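Local coordinates for protein Rep (Escherichia coli, PDB 3VW4) that binds the replication origin of plasmid ColE2-P9 through this DNA-binding domain and unwinds the duplex as part of an initiator-primase, at residues Pro30-Ile40 against Arg60-His71. Numbering follows the deposited sequence.
Sequences PVFSQWLDAVI and RAIGKSIAKYTH. With nucleotides of chain D.
Trp35 NE1 donates a nearly straight hydrogen bond of 2.8 Å to Thr70 OG1, which lies in the indole plane at the ring's edge. Thr70 is apt here because its hydroxyl, placed between backbone N and carbonyl carbon (chi1 61°), can accept from the indole while giving its own proton to Ile66 O; that carbonyl also takes Thr70 N, from the other face of its plane. The bond probably limits rotation of the buried ring, with Val39 CG2 over one of its faces.

Beside it the axes of the two helical segments approach to 8.2 Å, their N-to-C directions 133° apart, and small residues fill the contact. The methyl of Ala67 fits between Trp35, Leu36 and Val39, its CB 3.9 Å from Trp35 CD1. Gly63, lacking a side chain, lets Ile40 CG1 come within 4.0 Å of Gly63 CA. Val39 CG1 rests against Gly63 O and Ile66 CB.

The Phe32 and His71 side is more open. Phe32 turns its ring edge toward the imidazole face, its CB sitting over that face, and His71 NE2 donates in its own ring plane to a lone pair of Pro30 O at 3.1 Å. Here Lys68 lays its CG against the Phe32 ring; at the far end Arg60 CG does the same for Ile40, and both long chains suit exposed places.

Another side of helix 56-73 faces the DNA: Ser65 OG donates to N7 of DG1 of chain D, and the Tyr69 ring stacks over the base of DA2 of chain D. An alanine in place of Tyr69 is likely to leave that adenine without its stacking partner and able to shift. Within this Primase C-terminal 1 region, helix 56-73 thus joins helix 32-49 to the bases, while helix 7-24 touches both segments, Ala21 meeting Trp35 and Val17 meeting Ile66.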
# COMPACT_ATOMS: atom_id res chain seq x y z
N PRO A 30 1.75 -4.69 -16.24
CA PRO A 30 2.32 -4.99 -17.55
C PRO A 30 2.65 -6.49 -17.72
O PRO A 30 3.18 -7.09 -16.80
CB PRO A 30 3.57 -4.14 -17.59
CG PRO A 30 3.92 -3.92 -16.17
CD PRO A 30 2.61 -3.78 -15.47
N VAL A 31 2.35 -7.09 -18.87
CA VAL A 31 2.72 -8.45 -19.16
C VAL A 31 4.18 -8.64 -18.93
O VAL A 31 4.95 -7.67 -18.93
CB VAL A 31 2.32 -8.85 -20.61
CG1 VAL A 31 0.80 -8.87 -20.76
CG2 VAL A 31 2.97 -7.96 -21.62
N PHE A 32 4.61 -9.86 -18.72
CA PHE A 32 6.03 -10.09 -18.35
C PHE A 32 7.11 -9.38 -19.22
O PHE A 32 7.98 -8.66 -18.66
CB PHE A 32 6.36 -11.58 -18.17
CG PHE A 32 7.79 -11.84 -17.78
CD1 PHE A 32 8.26 -11.53 -16.49
CD2 PHE A 32 8.68 -12.39 -18.72
CE1 PHE A 32 9.58 -11.75 -16.16
CE2 PHE A 32 9.99 -12.64 -18.39
CZ PHE A 32 10.44 -12.30 -17.13
N SER A 33 7.08 -9.56 -20.54
CA SER A 33 8.18 -9.05 -21.36
C SER A 33 8.32 -7.54 -21.18
O SER A 33 9.44 -7.01 -21.23
CB SER A 33 8.00 -9.38 -22.81
OG SER A 33 6.70 -8.99 -23.17
N GLN A 34 7.21 -6.85 -20.92
CA GLN A 34 7.28 -5.41 -20.76
C GLN A 34 7.75 -5.04 -19.34
O GLN A 34 8.53 -4.13 -19.14
CB GLN A 34 5.96 -4.72 -21.11
CG GLN A 34 5.64 -4.62 -22.58
CD GLN A 34 6.80 -4.33 -23.47
OE1 GLN A 34 7.04 -5.07 -24.40
NE2 GLN A 34 7.53 -3.28 -23.24
N TRP A 35 7.28 -5.79 -18.37
CA TRP A 35 7.64 -5.62 -16.99
C TRP A 35 9.14 -5.85 -16.84
O TRP A 35 9.82 -5.20 -16.09
CB TRP A 35 6.83 -6.64 -16.20
CG TRP A 35 7.06 -6.58 -14.72
CD1 TRP A 35 7.38 -7.63 -13.88
CD2 TRP A 35 6.94 -5.39 -13.87
NE1 TRP A 35 7.51 -7.17 -12.58
CE2 TRP A 35 7.27 -5.81 -12.54
CE3 TRP A 35 6.65 -4.04 -14.10
CZ2 TRP A 35 7.31 -4.94 -11.51
CZ3 TRP A 35 6.69 -3.15 -13.02
CH2 TRP A 35 7.00 -3.61 -11.76
N LEU A 36 9.67 -6.78 -17.60
CA LEU A 36 11.08 -7.11 -17.42
C LEU A 36 11.83 -5.89 -17.85
O LEU A 36 12.74 -5.46 -17.12
CB LEU A 36 11.47 -8.28 -18.25
CG LEU A 36 12.63 -9.16 -17.87
CD1 LEU A 36 13.32 -9.59 -19.16
CD2 LEU A 36 13.61 -8.51 -16.89
N ASP A 37 11.46 -5.32 -19.00
CA ASP A 37 12.16 -4.16 -19.48
C ASP A 37 11.98 -2.99 -18.51
O ASP A 37 12.97 -2.35 -18.12
CB ASP A 37 11.75 -3.86 -20.90
CG ASP A 37 12.25 -4.95 -21.91
OD1 ASP A 37 13.22 -5.81 -21.57
OD2 ASP A 37 11.70 -4.92 -23.12
N ALA A 38 10.76 -2.84 -17.99
CA ALA A 38 10.47 -1.78 -17.05
C ALA A 38 11.40 -1.78 -15.83
O ALA A 38 11.92 -0.69 -15.46
CB ALA A 38 9.03 -1.75 -16.62
N VAL A 39 11.62 -2.95 -15.22
CA VAL A 39 12.31 -3.00 -13.98
C VAL A 39 13.81 -2.79 -14.22
O VAL A 39 14.44 -1.91 -13.58
CB VAL A 39 12.05 -4.32 -13.33
CG1 VAL A 39 13.07 -4.65 -12.24
CG2 VAL A 39 10.61 -4.30 -12.84
N ILE A 40 14.38 -3.52 -15.18
CA ILE A 40 15.74 -3.24 -15.59
C ILE A 40 15.96 -1.75 -15.81
O ILE A 40 16.93 -1.20 -15.38
CB ILE A 40 16.09 -3.97 -16.89
CG1 ILE A 40 15.98 -5.48 -16.64
CG2 ILE A 40 17.46 -3.55 -17.42
CD1 ILE A 40 16.27 -6.28 -17.92
N ARG A 60 20.95 -5.80 -15.66
CA ARG A 60 19.97 -6.77 -16.19
C ARG A 60 19.72 -7.88 -15.25
O ARG A 60 18.54 -8.24 -15.00
CB ARG A 60 20.32 -7.33 -17.57
CG ARG A 60 20.40 -6.23 -18.62
CD ARG A 60 20.58 -6.66 -20.08
NE ARG A 60 21.73 -5.92 -20.67
CZ ARG A 60 22.88 -6.49 -21.03
NH1 ARG A 60 23.03 -7.81 -20.86
NH2 ARG A 60 23.89 -5.78 -21.57
N ALA A 61 20.78 -8.43 -14.68
CA ALA A 61 20.64 -9.55 -13.77
C ALA A 61 19.78 -9.12 -12.55
O ALA A 61 18.79 -9.79 -12.25
CB ALA A 61 22.01 -10.09 -13.35
N ILE A 62 20.09 -7.99 -11.90
CA ILE A 62 19.36 -7.64 -10.71
C ILE A 62 17.89 -7.36 -11.09
O ILE A 62 16.90 -7.69 -10.37
CB ILE A 62 20.04 -6.56 -9.74
CG1 ILE A 62 19.18 -5.39 -9.59
CG2 ILE A 62 21.48 -6.11 -10.00
CD1 ILE A 62 18.30 -5.73 -8.47
N GLY A 63 17.76 -6.75 -12.24
CA GLY A 63 16.44 -6.48 -12.76
C GLY A 63 15.65 -7.72 -13.11
O GLY A 63 14.46 -7.75 -12.82
N LYS A 64 16.27 -8.74 -13.71
CA LYS A 64 15.58 -9.97 -14.07
C LYS A 64 15.02 -10.64 -12.81
O LYS A 64 13.85 -11.15 -12.75
CB LYS A 64 16.55 -10.91 -14.78
CG LYS A 64 15.90 -12.15 -15.35
CD LYS A 64 16.80 -12.91 -16.34
CE LYS A 64 17.33 -12.08 -17.56
NZ LYS A 64 18.26 -12.79 -18.56
N SER A 65 15.86 -10.63 -11.78
CA SER A 65 15.51 -11.17 -10.50
C SER A 65 14.22 -10.55 -9.95
O SER A 65 13.32 -11.29 -9.56
CB SER A 65 16.63 -10.94 -9.51
OG SER A 65 16.39 -11.73 -8.35
N ILE A 66 14.13 -9.22 -9.91
CA ILE A 66 12.99 -8.58 -9.28
C ILE A 66 11.73 -8.87 -10.09
O ILE A 66 10.60 -9.10 -9.56
CB ILE A 66 13.24 -7.08 -9.10
CG1 ILE A 66 14.48 -6.93 -8.20
CG2 ILE A 66 12.03 -6.42 -8.48
CD1 ILE A 66 14.96 -5.51 -8.00
N ALA A 67 11.93 -8.87 -11.40
CA ALA A 67 10.81 -8.90 -12.28
C ALA A 67 10.28 -10.33 -12.32
O ALA A 67 9.10 -10.51 -12.40
CB ALA A 67 11.21 -8.43 -13.63
N LYS A 68 11.13 -11.33 -12.21
CA LYS A 68 10.55 -12.65 -12.18
C LYS A 68 9.83 -12.88 -10.90
O LYS A 68 8.66 -13.31 -10.92
CB LYS A 68 11.52 -13.75 -12.38
CG LYS A 68 12.02 -13.79 -13.78
CD LYS A 68 13.47 -14.25 -13.79
CE LYS A 68 13.57 -15.70 -13.35
NZ LYS A 68 13.00 -16.65 -14.40
N TYR A 69 10.42 -12.52 -9.79
CA TYR A 69 9.77 -12.72 -8.51
C TYR A 69 8.44 -12.01 -8.45
O TYR A 69 7.42 -12.65 -8.18
CB TYR A 69 10.71 -12.28 -7.41
CG TYR A 69 10.32 -12.49 -6.01
CD1 TYR A 69 9.52 -11.56 -5.33
CD2 TYR A 69 10.76 -13.63 -5.32
CE1 TYR A 69 9.16 -11.80 -3.98
CE2 TYR A 69 10.40 -13.85 -4.00
CZ TYR A 69 9.62 -12.92 -3.34
OH TYR A 69 9.33 -13.11 -2.01
N THR A 70 8.43 -10.72 -8.79
CA THR A 70 7.23 -9.92 -8.65
C THR A 70 6.17 -10.29 -9.69
O THR A 70 5.00 -10.32 -9.37
CB THR A 70 7.49 -8.45 -8.78
OG1 THR A 70 8.04 -8.24 -10.10
CG2 THR A 70 8.39 -7.94 -7.73
N HIS A 71 6.55 -10.65 -10.90
CA HIS A 71 5.52 -11.09 -11.90
C HIS A 71 4.85 -12.33 -11.45
O HIS A 71 3.65 -12.45 -11.56
CB HIS A 71 6.06 -11.28 -13.30
CG HIS A 71 5.06 -10.95 -14.33
ND1 HIS A 71 4.41 -11.91 -15.08
CD2 HIS A 71 4.50 -9.70 -14.73
CE1 HIS A 71 3.50 -11.29 -15.90
NE2 HIS A 71 3.57 -9.95 -15.69
P DA D 2 15.13 -13.01 1.28
OP1 DA D 2 15.54 -12.90 2.67
OP2 DA D 2 14.54 -14.26 0.69
O5' DA D 2 14.04 -11.83 1.16
C5' DA D 2 14.35 -10.41 1.26
C4' DA D 2 13.10 -9.57 1.00
O4' DA D 2 12.85 -9.37 -0.42
C3' DA D 2 11.79 -10.15 1.51
O3' DA D 2 10.90 -9.07 1.54
C2' DA D 2 11.41 -11.07 0.37
C1' DA D 2 11.84 -10.29 -0.86
N9 DA D 2 12.38 -11.02 -2.00
C8 DA D 2 13.01 -12.23 -2.08
N7 DA D 2 13.41 -12.55 -3.29
C5 DA D 2 13.07 -11.44 -4.05
C6 DA D 2 13.29 -11.11 -5.40
N6 DA D 2 13.88 -11.92 -6.28
N1 DA D 2 12.83 -9.91 -5.83
C2 DA D 2 12.19 -9.12 -4.97
N3 DA D 2 11.95 -9.30 -3.68
C4 DA D 2 12.44 -10.49 -3.27
P DG D 1 16.44 -15.21 -4.42
OP1 DG D 1 17.55 -16.06 -4.98
OP2 DG D 1 15.15 -15.02 -5.21
O5' DG D 1 16.20 -15.36 -2.84
C5' DG D 1 17.26 -15.41 -1.86
C4' DG D 1 17.58 -14.04 -1.32
O4' DG D 1 18.37 -13.31 -2.27
C3' DG D 1 16.39 -13.14 -0.95
O3' DG D 1 16.45 -12.86 0.45
C2' DG D 1 16.65 -11.82 -1.68
C1' DG D 1 18.05 -11.93 -2.25
N9 DG D 1 18.21 -11.44 -3.61
C8 DG D 1 17.56 -11.92 -4.72
N7 DG D 1 17.97 -11.36 -5.83
C5 DG D 1 18.98 -10.50 -5.42
C6 DG D 1 19.76 -9.57 -6.18
O6 DG D 1 19.76 -9.37 -7.39
N1 DG D 1 20.65 -8.88 -5.37
C2 DG D 1 20.76 -9.03 -4.01
N2 DG D 1 21.68 -8.25 -3.41
N3 DG D 1 20.01 -9.85 -3.29
C4 DG D 1 19.17 -10.56 -4.06
P DT D 3 9.44 -9.31 2.15
OP1 DT D 3 9.12 -8.09 2.89
OP2 DT D 3 9.23 -10.61 2.84
O5' DT D 3 8.39 -9.53 0.96
C5' DT D 3 8.46 -8.71 -0.23
C4' DT D 3 7.06 -8.34 -0.66
O4' DT D 3 6.52 -9.47 -1.36
C3' DT D 3 6.11 -8.08 0.51
O3' DT D 3 5.22 -7.03 0.17
C2' DT D 3 5.36 -9.39 0.67
C1' DT D 3 5.38 -9.98 -0.70
N1 DT D 3 5.46 -11.44 -0.77
C2 DT D 3 4.49 -12.06 -1.52
O2 DT D 3 3.60 -11.46 -2.09
N3 DT D 3 4.56 -13.43 -1.53
C4 DT D 3 5.53 -14.21 -0.94
O4 DT D 3 5.50 -15.43 -1.08
C5 DT D 3 6.50 -13.50 -0.14
C7 DT D 3 7.53 -14.28 0.61
C6 DT D 3 6.43 -12.16 -0.11